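Local coordinates for double Glycine Motif Protease domain from AMS/PCAT Transporter (Lachnospiraceae bacterium C6A11, PDB 6MPZ), which probably cleaves leader peptides after a double-glycine motif, as the C39-family cysteine protease domain of a transporter that secretes lantibiotic-type peptides, at residues 6-19 with 31-43. Numbering follows the deposited sequence.
Sequences IQPVTRGRAKVPVI and SLAMVLAYYKKWV
Residues 6-19 form an irregular loop that turns back on itself beyond the tip of Tyr38, its two limbs passing the C-terminal end of helix 27-38: CA atoms come nearest at Ile6 with Tyr39, Val16 with Tyr38 and Pro17 with Met34. Tyr38 reaches into the bend. With CG anti to its backbone N (chi1 174°), the ring extends between the two limbs of the loop, and its OH donates to Gln7 O at 2.5 Å, in the carbonyl plane with a C=O...donor angle of 154°. Lys15 O approaches the ring edge from the other limb, 3.3 Å from Tyr38 CD1. Methyl groups come in obliquely, Ile6 CG2, on one limb, near Tyr38 CE2, and Ala14 CB, on the other, 3.7 Å from Tyr38 CE1. Tyr39 CD2 also lies at the Tyr38 edge, while Tyr38 CD2 sits over the centre of the Tyr39 ring, a contact between sequence neighbours at the helix end. Ile6 O meets the Tyr39 edge, and Pro8 CG packs 3.5 Å from Tyr39 OH.

The helix ends here in a Schellman motif: Lys40, with positive phi, is the C-prime residue, and Lys41 N bonds to Leu36 O. In this papain-like C39 domain the same helix begins at Cys27, which with His101 and Asp117 is placed consistently with a Cys-His-Asp catalytic triad, as in other C39 peptidases. Val16 O accepts from Asn116 ND2 of strand 112-117, which ties this part of the loop to the sheet.

One to two turns back, Met34 runs beside Pro17 and Ile19. The bend at the end of its chain turns Met34 CE to Ile19 O, 3.6 Å away, while SD receives a weak but nearly straight bond from Ile19 N (3.5 Å, 166°). The Val16 side chain crosses that of Met34 at about a right angle, with CG1 touching Met34 CB, Pro17 CG rests on Ala37 CB, and Ile19 CD1 touches Ala33 CB at 3.6 Å.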
loop_
_atom_site.group_PDB
_atom_site.type_symbol
_atom_site.label_atom_id
_atom_site.label_comp_id
_atom_site.label_asym_id
_atom_site.label_seq_id
_atom_site.Cartn_x
_atom_site.Cartn_y
_atom_site.Cartn_z
ATOM N N ILE A 6 5.153 -17.350 1.350
ATOM C CA ILE A 6 4.712 -16.396 0.323
ATOM C C ILE A 6 5.677 -15.202 0.219
ATOM O O ILE A 6 5.999 -14.570 1.218
ATOM C CB ILE A 6 3.255 -15.919 0.556
ATOM C CG1 ILE A 6 2.285 -17.078 0.276
ATOM C CG2 ILE A 6 2.892 -14.734 -0.352
ATOM C CD1 ILE A 6 1.056 -17.103 1.152
ATOM N N GLN A 7 6.161 -14.951 -0.995
ATOM C CA GLN A 7 7.116 -13.900 -1.276
ATOM C C GLN A 7 6.422 -12.813 -2.075
ATOM O O GLN A 7 5.379 -13.071 -2.683
ATOM C CB GLN A 7 8.322 -14.443 -2.094
ATOM C CG GLN A 7 9.350 -15.259 -1.311
ATOM C CD GLN A 7 9.892 -14.511 -0.098
ATOM O OE1 GLN A 7 9.710 -14.954 1.027
ATOM N NE2 GLN A 7 10.542 -13.357 -0.321
ATOM N N PRO A 8 7.008 -11.592 -2.081
ATOM C CA PRO A 8 6.548 -10.566 -3.003
ATOM C C PRO A 8 6.835 -10.965 -4.447
ATOM O O PRO A 8 7.757 -11.716 -4.719
ATOM C CB PRO A 8 7.353 -9.315 -2.609
ATOM C CG PRO A 8 8.207 -9.670 -1.444
ATOM C CD PRO A 8 8.196 -11.152 -1.307
ATOM N N VAL A 9 6.011 -10.460 -5.349
ATOM C CA VAL A 9 6.166 -10.629 -6.762
ATOM C C VAL A 9 6.986 -9.463 -7.274
ATOM O O VAL A 9 6.688 -8.292 -6.994
ATOM C CB VAL A 9 4.764 -10.630 -7.427
ATOM C CG1 VAL A 9 4.826 -10.456 -8.950
ATOM C CG2 VAL A 9 4.052 -11.933 -7.045
ATOM N N THR A 10 7.997 -9.768 -8.061
ATOM C CA THR A 10 8.792 -8.751 -8.746
ATOM C C THR A 10 8.541 -8.688 -10.245
ATOM O O THR A 10 9.065 -7.783 -10.880
ATOM C CB THR A 10 10.275 -9.024 -8.569
ATOM O OG1 THR A 10 10.670 -10.023 -9.495
ATOM C CG2 THR A 10 10.592 -9.522 -7.163
ATOM N N ARG A 11 7.780 -9.642 -10.811
ATOM C CA ARG A 11 7.664 -9.798 -12.280
ATOM C C ARG A 11 6.308 -9.371 -12.830
ATOM O O ARG A 11 6.236 -8.392 -13.561
ATOM C CB ARG A 11 7.973 -11.228 -12.700
ATOM C CG ARG A 11 8.876 -11.307 -13.953
ATOM C CD ARG A 11 10.258 -11.937 -13.796
ATOM N NE ARG A 11 11.387 -10.987 -13.798
ATOM C CZ ARG A 11 12.670 -11.317 -13.700
ATOM N NH1 ARG A 11 13.062 -12.589 -13.627
ATOM N NH2 ARG A 11 13.591 -10.354 -13.689
ATOM N N GLY A 12 5.245 -10.087 -12.501
ATOM C CA GLY A 12 3.930 -9.785 -13.080
ATOM C C GLY A 12 3.087 -9.081 -12.055
ATOM O O GLY A 12 3.496 -8.089 -11.527
ATOM N N ARG A 13 1.926 -9.641 -11.749
ATOM C CA ARG A 13 0.991 -9.059 -10.814
ATOM C C ARG A 13 0.768 -10.019 -9.646
ATOM O O ARG A 13 0.829 -11.230 -9.808
ATOM C CB ARG A 13 -0.319 -8.741 -11.512
ATOM C CG ARG A 13 -0.140 -7.725 -12.621
ATOM C CD ARG A 13 -1.396 -7.564 -13.481
ATOM N NE ARG A 13 -1.651 -8.749 -14.299
ATOM C CZ ARG A 13 -2.839 -9.109 -14.788
ATOM N NH1 ARG A 13 -3.950 -8.369 -14.587
ATOM N NH2 ARG A 13 -2.925 -10.221 -15.520
ATOM N N ALA A 14 0.532 -9.449 -8.466
ATOM C CA ALA A 14 0.201 -10.210 -7.249
ATOM C C ALA A 14 -1.312 -10.420 -7.217
ATOM O O ALA A 14 -2.094 -9.510 -7.575
ATOM C CB ALA A 14 0.630 -9.469 -6.002
ATOM N N LYS A 15 -1.732 -11.642 -6.839
ATOM C CA LYS A 15 -3.130 -11.926 -6.610
ATOM C C LYS A 15 -3.448 -11.468 -5.193
ATOM O O LYS A 15 -2.958 -12.030 -4.265
ATOM C CB LYS A 15 -3.448 -13.407 -6.828
ATOM C CG LYS A 15 -3.517 -13.744 -8.324
ATOM C CD LYS A 15 -3.566 -15.233 -8.628
ATOM C CE LYS A 15 -4.940 -15.827 -8.294
ATOM N NZ LYS A 15 -5.012 -17.260 -8.678
ATOM N N VAL A 16 -4.261 -10.430 -5.062
ATOM C CA VAL A 16 -4.562 -9.818 -3.750
ATOM C C VAL A 16 -6.060 -9.676 -3.586
ATOM O O VAL A 16 -6.716 -9.075 -4.435
ATOM C CB VAL A 16 -3.932 -8.394 -3.589
ATOM C CG1 VAL A 16 -4.147 -7.852 -2.184
ATOM C CG2 VAL A 16 -2.433 -8.430 -3.871
ATOM N N PRO A 17 -6.601 -10.182 -2.461
ATOM C CA PRO A 17 -8.035 -10.076 -2.260
ATOM C C PRO A 17 -8.489 -8.639 -2.077
ATOM O O PRO A 17 -7.726 -7.819 -1.531
ATOM C CB PRO A 17 -8.288 -10.902 -1.006
ATOM C CG PRO A 17 -6.976 -11.109 -0.358
ATOM C CD PRO A 17 -5.914 -10.901 -1.364
ATOM N N VAL A 18 -9.686 -8.336 -2.578
ATOM C CA VAL A 18 -10.321 -7.045 -2.385
ATOM C C VAL A 18 -10.988 -6.876 -0.984
ATOM O O VAL A 18 -11.832 -7.679 -0.620
ATOM C CB VAL A 18 -11.385 -6.829 -3.485
ATOM C CG1 VAL A 18 -12.234 -5.565 -3.226
ATOM C CG2 VAL A 18 -10.698 -6.774 -4.839
ATOM N N ILE A 19 -10.577 -5.840 -0.219
ATOM C CA ILE A 19 -11.230 -5.400 1.041
ATOM C C ILE A 19 -11.611 -3.946 0.868
ATOM O O ILE A 19 -10.748 -3.125 0.533
ATOM C CB ILE A 19 -10.314 -5.501 2.266
ATOM C CG1 ILE A 19 -9.933 -6.935 2.520
ATOM C CG2 ILE A 19 -11.009 -4.958 3.524
ATOM C CD1 ILE A 19 -8.893 -7.152 3.601
ATOM N N SER A 31 -5.935 -0.986 3.052
ATOM C CA SER A 31 -4.810 -1.277 2.197
ATOM C C SER A 31 -3.846 -2.184 2.973
ATOM O O SER A 31 -3.411 -3.172 2.432
ATOM C CB SER A 31 -4.078 0.016 1.720
ATOM O OG SER A 31 -4.941 0.843 0.921
ATOM N N LEU A 32 -3.515 -1.877 4.224
ATOM C CA LEU A 32 -2.633 -2.829 4.959
ATOM C C LEU A 32 -3.338 -4.202 5.196
ATOM O O LEU A 32 -2.687 -5.232 5.283
ATOM C CB LEU A 32 -2.166 -2.255 6.262
ATOM C CG LEU A 32 -1.250 -3.150 7.136
ATOM C CD1 LEU A 32 0.005 -3.573 6.426
ATOM C CD2 LEU A 32 -0.862 -2.364 8.374
ATOM N N ALA A 33 -4.659 -4.209 5.311
ATOM C CA ALA A 33 -5.399 -5.471 5.567
ATOM C C ALA A 33 -5.228 -6.423 4.371
ATOM O O ALA A 33 -4.882 -7.603 4.552
ATOM C CB ALA A 33 -6.886 -5.196 5.880
ATOM N N MET A 34 -5.390 -5.869 3.162
ATOM C CA MET A 34 -5.118 -6.571 1.884
ATOM C C MET A 34 -3.701 -7.094 1.786
ATOM O O MET A 34 -3.526 -8.246 1.359
ATOM C CB MET A 34 -5.419 -5.678 0.685
ATOM C CG MET A 34 -6.863 -5.446 0.500
ATOM S SD MET A 34 -7.468 -4.484 -0.936
ATOM C CE MET A 34 -7.299 -2.815 -0.369
ATOM N N VAL A 35 -2.701 -6.286 2.164
ATOM C CA VAL A 35 -1.297 -6.765 2.189
ATOM C C VAL A 35 -1.104 -7.921 3.191
ATOM O O VAL A 35 -0.479 -8.925 2.867
ATOM C CB VAL A 35 -0.227 -5.651 2.440
ATOM C CG1 VAL A 35 1.179 -6.246 2.543
ATOM C CG2 VAL A 35 -0.214 -4.638 1.327
ATOM N N LEU A 36 -1.646 -7.766 4.386
ATOM C CA LEU A 36 -1.665 -8.836 5.387
ATOM C C LEU A 36 -2.323 -10.142 4.891
ATOM O O LEU A 36 -1.787 -11.234 5.098
ATOM C CB LEU A 36 -2.354 -8.340 6.667
ATOM C CG LEU A 36 -1.502 -7.303 7.443
ATOM C CD1 LEU A 36 -2.353 -6.543 8.477
ATOM C CD2 LEU A 36 -0.270 -7.965 8.098
ATOM N N ALA A 37 -3.456 -10.001 4.196
ATOM C CA ALA A 37 -4.179 -11.127 3.621
ATOM C C ALA A 37 -3.377 -11.842 2.524
ATOM O O ALA A 37 -3.446 -13.049 2.436
ATOM C CB ALA A 37 -5.536 -10.660 3.100
ATOM N N TYR A 38 -2.591 -11.098 1.725
ATOM C CA TYR A 38 -1.693 -11.689 0.717
ATOM C C TYR A 38 -0.683 -12.634 1.388
ATOM O O TYR A 38 -0.388 -13.715 0.850
ATOM C CB TYR A 38 -0.957 -10.600 -0.092
ATOM C CG TYR A 38 0.094 -11.108 -1.064
ATOM C CD1 TYR A 38 -0.250 -11.534 -2.360
ATOM C CD2 TYR A 38 1.430 -11.204 -0.688
ATOM C CE1 TYR A 38 0.732 -11.999 -3.260
ATOM C CE2 TYR A 38 2.420 -11.678 -1.566
ATOM C CZ TYR A 38 2.082 -12.097 -2.831
ATOM O OH TYR A 38 3.096 -12.519 -3.669
ATOM N N TYR A 39 -0.161 -12.231 2.547
ATOM C CA TYR A 39 0.823 -13.060 3.300
ATOM C C TYR A 39 0.142 -14.017 4.284
ATOM O O TYR A 39 0.829 -14.715 5.034
ATOM C CB TYR A 39 1.827 -12.167 4.035
ATOM C CG TYR A 39 2.750 -11.425 3.099
ATOM C CD1 TYR A 39 3.816 -12.082 2.493
ATOM C CD2 TYR A 39 2.549 -10.060 2.798
ATOM C CE1 TYR A 39 4.679 -11.408 1.620
ATOM C CE2 TYR A 39 3.387 -9.386 1.926
ATOM C CZ TYR A 39 4.457 -10.059 1.335
ATOM O OH TYR A 39 5.305 -9.426 0.458
ATOM N N LYS A 40 -1.198 -14.063 4.246
ATOM C CA LYS A 40 -2.016 -14.883 5.137
ATOM C C LYS A 40 -1.772 -14.573 6.623
ATOM O O LYS A 40 -1.782 -15.471 7.447
ATOM C CB LYS A 40 -1.859 -16.383 4.810
ATOM C CG LYS A 40 -2.512 -16.761 3.466
ATOM C CD LYS A 40 -1.879 -17.877 2.686
ATOM C CE LYS A 40 -2.136 -19.248 3.250
ATOM N NZ LYS A 40 -2.066 -20.228 2.130
ATOM N N LYS A 41 -1.545 -13.298 6.944
ATOM C CA LYS A 41 -1.486 -12.829 8.345
ATOM C C LYS A 41 -2.845 -12.338 8.708
ATOM O O LYS A 41 -3.285 -11.295 8.248
ATOM C CB LYS A 41 -0.414 -11.768 8.554
ATOM C CG LYS A 41 0.982 -12.383 8.489
ATOM C CD LYS A 41 2.033 -11.304 8.278
ATOM C CE LYS A 41 3.421 -11.898 8.089
ATOM N NZ LYS A 41 3.853 -12.568 9.353
ATOM N N TRP A 42 -3.538 -13.151 9.502
ATOM C CA TRP A 42 -4.947 -12.949 9.789
ATOM C C TRP A 42 -5.014 -12.045 11.004
ATOM O O TRP A 42 -4.521 -12.406 12.067
ATOM C CB TRP A 42 -5.640 -14.302 10.013
ATOM C CG TRP A 42 -5.476 -15.284 8.811
ATOM C CD1 TRP A 42 -5.027 -16.591 8.853
ATOM C CD2 TRP A 42 -5.742 -15.006 7.422
ATOM N NE1 TRP A 42 -5.017 -17.135 7.584
ATOM C CE2 TRP A 42 -5.441 -16.189 6.688
ATOM C CE3 TRP A 42 -6.216 -13.873 6.723
ATOM C CZ2 TRP A 42 -5.593 -16.266 5.303
ATOM C CZ3 TRP A 42 -6.372 -13.957 5.332
ATOM C CH2 TRP A 42 -6.059 -15.144 4.644
ATOM N N VAL A 43 -5.541 -10.842 10.801
ATOM C CA VAL A 43 -5.630 -9.817 11.825
ATOM C C VAL A 43 -6.993 -9.212 11.573
ATOM O O VAL A 43 -7.247 -8.769 10.471
ATOM C CB VAL A 43 -4.550 -8.682 11.670
ATOM C CG1 VAL A 43 -4.801 -7.550 12.667
ATOM C CG2 VAL A 43 -3.142 -9.213 11.875
#